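Local coordinates for protein 16S rRNA methyltransferase (Streptomyces sp. DSM 40477, PDB 3MQ2) that methylates N1 of adenine 1408 in 16S ribosomal RNA using S-adenosyl-L-methionine, which confers resistance to aminoglycosides such as kanamycin, neomycin and apramycin, at residues His103-Trp108 with Leu192-Thr197; Pro158-Ala163 with Cys181-Pro186. All coordinates share one frame; numbering follows the deposited sequence.

How the contacts relate
After an N-terminal hairpin of strands 5-8 and 11-14, the chain lays down strands 29-34, 52-58 and 83-87, then crosses to strand 99-105, at whose end 103-108 supplies the first half of contact 1. It continues through strand 134-141 to the loop and helix start at 158-163, and contact 2 closes when strand 176-184 brings back 181-186. Helix 186-191 then leads to 192-197, which completes contact 1, so contact 2 is nested inside the larger loop. Contact 1 joins the middle of the seven-stranded sheet to a cofactor-binding loop; contact 2 packs a helix start on an outermost strand. Their centres lie about 16 Å apart, linked by Leu184 packing on Leu192.

Contact 1: His103-Trp108 with Leu192-Thr197. With SAH (S-adenosyl-L-homocysteine), chain C.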
ATOM      1  N   HIS A 103      -2.398  -1.287  -2.869  1.00  6.82           N
ATOM      2  CA  HIS A 103      -1.022  -1.722  -2.619  1.00  8.17           C
ATOM      3  C   HIS A 103      -0.686  -1.612  -1.142  1.00 10.46           C
ATOM      4  O   HIS A 103      -1.030  -0.630  -0.490  1.00 10.86           O
ATOM      5  CB  HIS A 103      -0.015  -0.866  -3.400  1.00 10.79           C
ATOM      6  CG  HIS A 103      -0.157  -0.950  -4.883  1.00 10.57           C
ATOM      7  ND1 HIS A 103       0.629  -0.209  -5.743  1.00 14.60           N
ATOM      8  CD2 HIS A 103      -0.996  -1.667  -5.667  1.00 15.43           C
ATOM      9  CE1 HIS A 103       0.287  -0.475  -6.988  1.00 17.02           C
ATOM     10  NE2 HIS A 103      -0.697  -1.361  -6.971  1.00 19.05           N
ATOM     11  N   VAL A 104      -0.014  -2.632  -0.619  1.00  7.56           N
ATOM     12  CA  VAL A 104       0.567  -2.556   0.717  1.00  5.96           C
ATOM     13  C   VAL A 104       1.990  -3.062   0.584  1.00  9.64           C
ATOM     14  O   VAL A 104       2.208  -4.270   0.431  1.00 10.62           O
ATOM     15  CB  VAL A 104      -0.171  -3.446   1.730  1.00  7.51           C
ATOM     16  CG1 VAL A 104       0.491  -3.318   3.133  1.00 11.61           C
ATOM     17  CG2 VAL A 104      -1.650  -3.063   1.807  1.00 10.59           C
ATOM     18  N   LEU A 105       2.960  -2.155   0.619  1.00  6.31           N
ATOM     19  CA  LEU A 105       4.330  -2.542   0.275  1.00  7.70           C
ATOM     20  C   LEU A 105       5.257  -2.483   1.480  1.00  9.40           C
ATOM     21  O   LEU A 105       5.367  -1.460   2.132  1.00  9.09           O
ATOM     22  CB  LEU A 105       4.880  -1.654  -0.847  1.00  6.85           C
ATOM     23  CG  LEU A 105       4.039  -1.513  -2.116  1.00 10.28           C
ATOM     24  CD1 LEU A 105       4.821  -0.735  -3.167  1.00 12.02           C
ATOM     25  CD2 LEU A 105       3.644  -2.874  -2.657  1.00 13.28           C
ATOM     26  N   MET A 106       5.926  -3.593   1.763  1.00  6.60           N
ATOM     27  CA  MET A 106       6.888  -3.668   2.871  1.00  9.51           C
ATOM     28  C   MET A 106       6.326  -3.214   4.213  1.00  8.41           C
ATOM     29  O   MET A 106       6.965  -2.425   4.905  1.00 10.38           O
ATOM     30  CB  MET A 106       8.139  -2.827   2.565  1.00 16.65           C
ATOM     31  CG  MET A 106       8.506  -2.761   1.110  1.00 21.51           C
ATOM     32  SD  MET A 106       8.993  -4.397   0.561  1.00 25.28           S
ATOM     33  CE  MET A 106      10.592  -4.514   1.359  1.00 29.52           C
ATOM     34  N   PRO A 107       5.150  -3.728   4.607  1.00  6.18           N
ATOM     35  CA  PRO A 107       4.568  -3.253   5.863  1.00  8.96           C
ATOM     36  C   PRO A 107       5.364  -3.709   7.079  1.00 11.33           C
ATOM     37  O   PRO A 107       6.036  -4.746   7.046  1.00 10.41           O
ATOM     38  CB  PRO A 107       3.183  -3.907   5.868  1.00  9.53           C
ATOM     39  CG  PRO A 107       3.394  -5.185   5.097  1.00  9.61           C
ATOM     40  CD  PRO A 107       4.318  -4.773   3.977  1.00  7.60           C
ATOM     41  N   TRP A 108       5.288  -2.919   8.144  1.00  7.92           N
ATOM     42  CA  TRP A 108       5.725  -3.369   9.458  1.00  6.63           C
ATOM     43  C   TRP A 108       4.739  -2.845  10.495  1.00 10.78           C
ATOM     44  O   TRP A 108       3.792  -2.133  10.148  1.00 12.40           O
ATOM     45  CB  TRP A 108       7.176  -2.947   9.767  1.00  8.34           C
ATOM     46  CG  TRP A 108       7.477  -1.463   9.774  1.00  9.43           C
ATOM     47  CD1 TRP A 108       7.875  -0.696   8.711  1.00 14.38           C
ATOM     48  CD2 TRP A 108       7.445  -0.591  10.910  1.00 10.41           C
ATOM     49  NE1 TRP A 108       8.080   0.609   9.124  1.00 14.04           N
ATOM     50  CE2 TRP A 108       7.816   0.694  10.465  1.00 12.14           C
ATOM     51  CE3 TRP A 108       7.142  -0.776  12.265  1.00 15.47           C
ATOM     52  CZ2 TRP A 108       7.887   1.795  11.327  1.00 16.22           C
ATOM     53  CZ3 TRP A 108       7.205   0.324  13.121  1.00 19.88           C
ATOM     54  CH2 TRP A 108       7.583   1.589  12.645  1.00 18.86           C
ATOM     55  N   LEU A 192       9.440  -1.199  -7.950  1.00 19.34           N
ATOM     56  CA  LEU A 192       8.334  -0.629  -7.173  1.00 17.11           C
ATOM     57  C   LEU A 192       8.638   0.790  -6.715  1.00 21.31           C
ATOM     58  O   LEU A 192       7.732   1.544  -6.354  1.00 21.21           O
ATOM     59  CB  LEU A 192       8.026  -1.503  -5.957  1.00 17.42           C
ATOM     60  CG  LEU A 192       7.486  -2.898  -6.281  1.00 21.00           C
ATOM     61  CD1 LEU A 192       7.422  -3.749  -5.016  1.00 18.69           C
ATOM     62  CD2 LEU A 192       6.134  -2.799  -6.952  1.00 24.77           C
ATOM     63  N   GLU A 193       9.919   1.142  -6.712  1.00 18.70           N
ATOM     64  CA  GLU A 193      10.368   2.469  -6.300  1.00 20.73           C
ATOM     65  C   GLU A 193      10.008   2.824  -4.862  1.00 23.77           C
ATOM     66  O   GLU A 193       9.470   3.901  -4.608  1.00 24.47           O
ATOM     67  CB  GLU A 193       9.813   3.539  -7.237  1.00 23.57           C
ATOM     68  CG  GLU A 193      10.311   3.445  -8.658  1.00 39.45           C
ATOM     69  CD  GLU A 193      11.681   4.049  -8.836  1.00 49.47           C
ATOM     70  OE1 GLU A 193      12.306   4.412  -7.819  1.00 49.25           O
ATOM     71  OE2 GLU A 193      12.130   4.165  -9.997  1.00 58.04           O
ATOM     72  N   THR A 194      10.296   1.932  -3.920  1.00 20.48           N
ATOM     73  CA  THR A 194      10.150   2.293  -2.516  1.00 23.31           C
ATOM     74  C   THR A 194      11.512   2.585  -1.877  1.00 21.52           C
ATOM     75  O   THR A 194      12.552   2.180  -2.396  1.00 32.36           O
ATOM     76  CB  THR A 194       9.369   1.225  -1.706  1.00 32.80           C
ATOM     77  OG1 THR A 194      10.273   0.342  -1.035  1.00 17.67           O
ATOM     78  CG2 THR A 194       8.435   0.425  -2.611  1.00 35.89           C
ATOM     79  N   SER A 195      11.493   3.284  -0.750  1.00 31.10           N
ATOM     80  CA  SER A 195      12.717   3.629  -0.037  1.00 30.41           C
ATOM     81  C   SER A 195      13.436   2.381   0.456  1.00 28.66           C
ATOM     82  O   SER A 195      14.598   2.441   0.870  1.00 29.77           O
ATOM     83  CB  SER A 195      12.405   4.542   1.153  1.00 32.46           C
ATOM     84  OG  SER A 195      11.653   3.863   2.148  1.00 30.97           O
ATOM     85  N   TRP A 196      12.749   1.246   0.415  1.00 16.82           N
ATOM     86  CA  TRP A 196      13.303   0.030   0.990  1.00 15.24           C
ATOM     87  C   TRP A 196      14.394  -0.563   0.116  1.00 12.77           C
ATOM     88  O   TRP A 196      15.193  -1.366   0.589  1.00 14.59           O
ATOM     89  CB  TRP A 196      12.204  -0.996   1.275  1.00 16.72           C
ATOM     90  CG  TRP A 196      11.303  -0.558   2.385  1.00 28.17           C
ATOM     91  CD1 TRP A 196      10.212   0.253   2.279  1.00 31.76           C
ATOM     92  CD2 TRP A 196      11.429  -0.885   3.777  1.00 27.33           C
ATOM     93  NE1 TRP A 196       9.646   0.448   3.518  1.00 33.49           N
ATOM     94  CE2 TRP A 196      10.372  -0.241   4.453  1.00 28.26           C
ATOM     95  CE3 TRP A 196      12.324  -1.665   4.513  1.00 23.49           C
ATOM     96  CZ2 TRP A 196      10.189  -0.350   5.835  1.00 24.61           C
ATOM     97  CZ3 TRP A 196      12.141  -1.773   5.885  1.00 20.67           C
ATOM     98  CH2 TRP A 196      11.082  -1.117   6.530  1.00 23.25           C
ATOM     99  N   THR A 197      14.422  -0.176  -1.156  1.00 17.01           N
ATOM    100  CA  THR A 197      15.441  -0.669  -2.080  1.00 22.47           C
ATOM    101  C   THR A 197      16.833  -0.427  -1.504  1.00 20.16           C
ATOM    102  O   THR A 197      17.706  -1.294  -1.566  1.00 20.17           O
ATOM    103  CB  THR A 197      15.353   0.024  -3.455  1.00 26.04           C
ATOM    104  OG1 THR A 197      14.039  -0.151  -4.006  1.00 25.58           O
ATOM    105  CG2 THR A 197      16.377  -0.568  -4.409  1.00 24.33           C
TER
HETATM  106  N   SAH C 216       5.475   1.271   1.539  0.62  5.86           N
HETATM  107  CA  SAH C 216       6.538   2.218   1.827  0.62 13.22           C
HETATM  108  CB  SAH C 216       6.823   2.289   3.326  0.62  9.82           C
HETATM  109  CG  SAH C 216       6.898   0.932   4.017  0.62 13.11           C
HETATM  110  SD  SAH C 216       7.600   1.073   5.680  0.62 17.41           S
HETATM  111  C   SAH C 216       7.788   1.810   1.072  0.62 21.89           C
HETATM  112  O   SAH C 216       8.791   2.525   1.072  0.62 22.72           O
HETATM  113  OXT SAH C 216       7.806   0.746   0.453  0.62 14.06           O
HETATM  114  C5' SAH C 216       5.949   0.707   6.330  0.62 13.49           C
HETATM  115  C4' SAH C 216       5.110   1.969   6.490  0.62  9.21           C
HETATM  116  O4' SAH C 216       3.833   1.611   6.975  0.62 13.42           O
HETATM  117  C3' SAH C 216       5.692   2.954   7.505  0.62 12.13           C
HETATM  118  O3' SAH C 216       5.773   4.229   6.916  0.62 13.20           O
HETATM  119  C2' SAH C 216       4.696   3.029   8.641  0.62 12.97           C
HETATM  120  O2' SAH C 216       4.545   4.359   9.106  0.62 14.44           O
HETATM  121  C1' SAH C 216       3.431   2.534   7.970  0.62 10.71           C
HETATM  122  N9  SAH C 216       2.481   1.876   8.875  0.62 15.81           N
HETATM  123  C8  SAH C 216       2.697   0.862   9.770  0.62 11.25           C
HETATM  124  N7  SAH C 216       1.509   0.571  10.370  0.62 16.73           N
HETATM  125  C5  SAH C 216       0.558   1.390   9.849  0.62 12.80           C
HETATM  126  C6  SAH C 216      -0.802   1.532  10.084  0.62 12.30           C
HETATM  127  N6  SAH C 216      -1.424   0.765  10.975  0.62 11.46           N
HETATM  128  N1  SAH C 216      -1.506   2.474   9.371  0.62 13.59           N
HETATM  129  C2  SAH C 216      -0.879   3.274   8.438  0.62 14.33           C
HETATM  130  N3  SAH C 216       0.472   3.143   8.211  0.62 11.22           N
HETATM  131  C4  SAH C 216       1.161   2.207   8.907  0.62 13.81           C
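Leu105 and Met106, where strand 99-105 gives way to a loop, face Thr194 and Trp196 with paired CA atoms 8.1 and 7.6 Å apart, a spacing that side chains must fill. Met106 and Trp196 form the heart of the contact. The Met106 backbone turns with positive phi (53°), and its CB sits over one face of the Trp196 indole, 3.7 Å from the centroid of the five-membered ring, a CH-pi contact. Bends at chi2 and chi3 then fold the thioether back alongside the indole: SD is oblique to the ring in a Met-aromatic contact, and CE reaches Trp196 CB at 3.9 Å. A long, flexible, apolar chain suits this broad flat surface. Trp108 meets the same indole rim to rim, its CD1 3.7 Å from Trp196 CZ2 and the ring planes 66° apart. Leu105 CD1 touches the methyl CG2 of Thr194 at 3.8 Å, while its carbonyl O accepts a 2.8 Å hydrogen bond from the amino N of S-adenosylhomocysteine, so one residue both packs and binds. Thr194 OG1 accepts from Trp196 N at 3.0 Å, a capping bond at the turn into helix 196-200 that is likely to fix where the indole starts; Ser195 also belongs to the ligand pocket. The two loops thus border the methionine-derived part of the cofactor pocket. Behind them, His41 of helix 40-48 ties His103 to Leu192 O, and Asn141 of strand 134-141 touches both Met106 and Trp196 beside the central strands.

Contact 2: Pro158-Ala163 with Cys181-Pro186; sequences PTPDSA and CRYLEP
Pro160 lays its CD over one face of the Tyr183 ring, 3.8 Å from the centroid and 28° off the normal, a CH-pi contact displaced toward the rim, with CG following at the CE2 side. The pyrrolidine stands roughly at a right angle to the tyrosine side chain. Thr159 lies beside that side chain, pointing the same way, its CG2 3.7 Å from Tyr183 OH. Pro160 CB approaches Cys181 O at 3.5 Å, and Ala163, at the end of the first turn, is small enough to let the helix come close to Cys181. The phenol end is held by water: one molecule, lying in the ring plane, donates to Pro158 O at 2.7 Å and accepts from Tyr183 OH at 2.6 Å. A capping box fixes Thr159: Ser162 N donates to Thr159 OG1 (3.0 Å), and Thr159 N to Ser162 OG (2.8 Å). Proline suits the first turn, where a backbone N-H has no helical C=O four residues earlier to bond. Phe207 stacks on Tyr183, and Leu210 of strand 209-216 touches Pro158 and Pro160. A helix start packed against an outermost strand, itself antiparallel to its neighbour, fits the 3-2-1-4-5-7-6 sheet of a Rossmann-like class I methyltransferase.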
ATOM      1  N   PRO A 158       6.599 -16.799   5.626  1.00 14.62           N
ATOM      2  CA  PRO A 158       5.783 -17.390   4.559  1.00 14.73           C
ATOM      3  C   PRO A 158       6.562 -17.648   3.277  1.00 18.71           C
ATOM      4  O   PRO A 158       7.499 -16.933   2.932  1.00 17.23           O
ATOM      5  CB  PRO A 158       4.712 -16.329   4.307  1.00 17.01           C
ATOM      6  CG  PRO A 158       5.375 -15.043   4.698  1.00 20.35           C
ATOM      7  CD  PRO A 158       6.256 -15.390   5.874  1.00 18.30           C
ATOM      8  N   THR A 159       6.158 -18.692   2.568  1.00 21.54           N
ATOM      9  CA  THR A 159       6.756 -19.017   1.288  1.00 17.00           C
ATOM     10  C   THR A 159       5.612 -19.078   0.294  1.00 19.20           C
ATOM     11  O   THR A 159       4.449 -19.108   0.699  1.00 22.26           O
ATOM     12  CB  THR A 159       7.434 -20.391   1.327  1.00 22.81           C
ATOM     13  OG1 THR A 159       6.433 -21.403   1.500  1.00 25.75           O
ATOM     14  CG2 THR A 159       8.437 -20.460   2.475  1.00 25.70           C
ATOM     15  N   PRO A 160       5.932 -19.099  -1.008  1.00 20.21           N
ATOM     16  CA  PRO A 160       4.866 -19.225  -2.001  1.00 23.53           C
ATOM     17  C   PRO A 160       3.927 -20.379  -1.661  1.00 24.96           C
ATOM     18  O   PRO A 160       2.706 -20.219  -1.728  1.00 27.78           O
ATOM     19  CB  PRO A 160       5.639 -19.521  -3.290  1.00 23.34           C
ATOM     20  CG  PRO A 160       6.924 -18.796  -3.101  1.00 22.77           C
ATOM     21  CD  PRO A 160       7.255 -18.951  -1.641  1.00 18.84           C
ATOM     22  N   ASP A 161       4.482 -21.524  -1.281  1.00 21.04           N
ATOM     23  CA  ASP A 161       3.644 -22.682  -0.996  1.00 33.64           C
ATOM     24  C   ASP A 161       2.881 -22.557   0.319  1.00 33.13           C
ATOM     25  O   ASP A 161       1.681 -22.827   0.377  1.00 33.83           O
ATOM     26  CB  ASP A 161       4.467 -23.969  -1.010  1.00 38.69           C
ATOM     27  CG  ASP A 161       5.033 -24.279  -2.381  1.00 48.17           C
ATOM     28  OD1 ASP A 161       4.466 -23.792  -3.383  1.00 49.25           O
ATOM     29  OD2 ASP A 161       6.042 -25.008  -2.458  1.00 50.28           O
ATOM     30  N   SER A 162       3.569 -22.150   1.378  1.00 31.30           N
ATOM     31  CA  SER A 162       2.937 -22.089   2.686  1.00 29.17           C
ATOM     32  C   SER A 162       1.846 -21.027   2.700  1.00 30.67           C
ATOM     33  O   SER A 162       0.830 -21.176   3.381  1.00 34.60           O
ATOM     34  CB  SER A 162       3.970 -21.811   3.782  1.00 34.10           C
ATOM     35  OG  SER A 162       4.409 -20.466   3.746  1.00 35.43           O
ATOM     36  N   ALA A 163       2.061 -19.954   1.947  1.00 33.56           N
ATOM     37  CA  ALA A 163       1.079 -18.876   1.863  1.00 34.68           C
ATOM     38  C   ALA A 163      -0.196 -19.383   1.209  1.00 35.80           C
ATOM     39  O   ALA A 163      -1.305 -19.109   1.678  1.00 35.17           O
ATOM     40  CB  ALA A 163       1.644 -17.706   1.083  1.00 37.24           C
ATOM     41  N   CYS A 181       1.072 -16.157  -5.157  0.60 15.74           N
ATOM     42  CA  CYS A 181       2.121 -15.865  -4.187  0.60 14.80           C
ATOM     43  C   CYS A 181       3.460 -16.194  -4.824  0.60 17.31           C
ATOM     44  O   CYS A 181       3.689 -17.327  -5.253  0.60 17.40           O
ATOM     45  CB  CYS A 181       1.936 -16.704  -2.921  0.60 16.79           C
ATOM     46  SG  CYS A 181       0.285 -16.605  -2.180  0.60 20.16           S
ATOM     47  N   ARG A 182       4.345 -15.210  -4.913  1.00 13.02           N
ATOM     48  CA  ARG A 182       5.660 -15.475  -5.492  0.55 15.63           C
ATOM     49  C   ARG A 182       6.744 -14.552  -4.950  1.00 13.65           C
ATOM     50  O   ARG A 182       6.473 -13.430  -4.547  1.00 12.89           O
ATOM     51  CB  ARG A 182       5.594 -15.361  -7.016  0.55 18.50           C
ATOM     52  CG  ARG A 182       5.200 -13.982  -7.517  0.55 17.96           C
ATOM     53  CD  ARG A 182       5.152 -13.943  -9.043  0.55 20.15           C
ATOM     54  NE  ARG A 182       4.130 -14.835  -9.575  0.55 18.45           N
ATOM     55  CZ  ARG A 182       4.343 -15.748 -10.520  0.55 28.61           C
ATOM     56  NH1 ARG A 182       5.549 -15.897 -11.051  0.55 33.11           N
ATOM     57  NH2 ARG A 182       3.344 -16.512 -10.939  0.55 32.82           N
ATOM     58  N   TYR A 183       7.977 -15.042  -4.954  1.00 16.70           N
ATOM     59  CA  TYR A 183       9.107 -14.220  -4.576  1.00 13.02           C
ATOM     60  C   TYR A 183       9.367 -13.190  -5.669  1.00 13.30           C
ATOM     61  O   TYR A 183       9.192 -13.474  -6.866  1.00 16.04           O
ATOM     62  CB  TYR A 183      10.353 -15.081  -4.409  1.00 13.47           C
ATOM     63  CG  TYR A 183      10.371 -15.984  -3.200  1.00 14.75           C
ATOM     64  CD1 TYR A 183      10.223 -15.474  -1.915  1.00 14.16           C
ATOM     65  CD2 TYR A 183      10.577 -17.350  -3.346  1.00 19.41           C
ATOM     66  CE1 TYR A 183      10.263 -16.308  -0.808  1.00 13.37           C
ATOM     67  CE2 TYR A 183      10.624 -18.189  -2.248  1.00 17.51           C
ATOM     68  CZ  TYR A 183      10.472 -17.665  -0.982  1.00 16.88           C
ATOM     69  OH  TYR A 183      10.519 -18.500   0.108  1.00 20.55           O
ATOM     70  N   LEU A 184       9.767 -11.991  -5.256  1.00 12.50           N
ATOM     71  CA  LEU A 184      10.192 -10.957  -6.188  1.00  9.80           C
ATOM     72  C   LEU A 184      11.706 -10.859  -6.160  1.00 15.20           C
ATOM     73  O   LEU A 184      12.309 -10.823  -5.083  1.00 15.00           O
ATOM     74  CB  LEU A 184       9.607  -9.596  -5.797  1.00 13.16           C
ATOM     75  CG  LEU A 184       8.099  -9.401  -5.909  1.00 13.15           C
ATOM     76  CD1 LEU A 184       7.818  -7.923  -5.720  1.00 13.38           C
ATOM     77  CD2 LEU A 184       7.582  -9.891  -7.253  1.00 17.06           C
ATOM     78  N   GLU A 185      12.321 -10.822  -7.340  1.00 11.82           N
ATOM     79  CA  GLU A 185      13.758 -10.552  -7.432  1.00 11.76           C
ATOM     80  C   GLU A 185      14.032  -9.150  -6.916  1.00 13.39           C
ATOM     81  O   GLU A 185      13.157  -8.286  -6.975  1.00 15.12           O
ATOM     82  CB  GLU A 185      14.211 -10.615  -8.886  1.00 17.75           C
ATOM     83  CG  GLU A 185      14.006 -11.946  -9.534  1.00 16.55           C
ATOM     84  CD  GLU A 185      15.094 -12.935  -9.173  1.00 19.68           C
ATOM     85  OE1 GLU A 185      16.038 -12.551  -8.455  1.00 15.70           O
ATOM     86  OE2 GLU A 185      14.999 -14.096  -9.617  1.00 20.84           O
ATOM     87  N   PRO A 186      15.246  -8.913  -6.402  1.00 14.14           N
ATOM     88  CA  PRO A 186      15.613  -7.580  -5.909  1.00 14.23           C
ATOM     89  C   PRO A 186      15.389  -6.504  -6.966  1.00 16.52           C
ATOM     90  O   PRO A 186      15.010  -5.381  -6.617  1.00 16.08           O
ATOM     91  CB  PRO A 186      17.110  -7.730  -5.607  1.00 15.65           C
ATOM     92  CG  PRO A 186      17.240  -9.158  -5.215  1.00 17.02           C
ATOM     93  CD  PRO A 186      16.297  -9.907  -6.127  1.00 14.38           C
TER
HETATM   94  O   HOH W   1      10.154 -17.347   2.437  1.00 19.00           O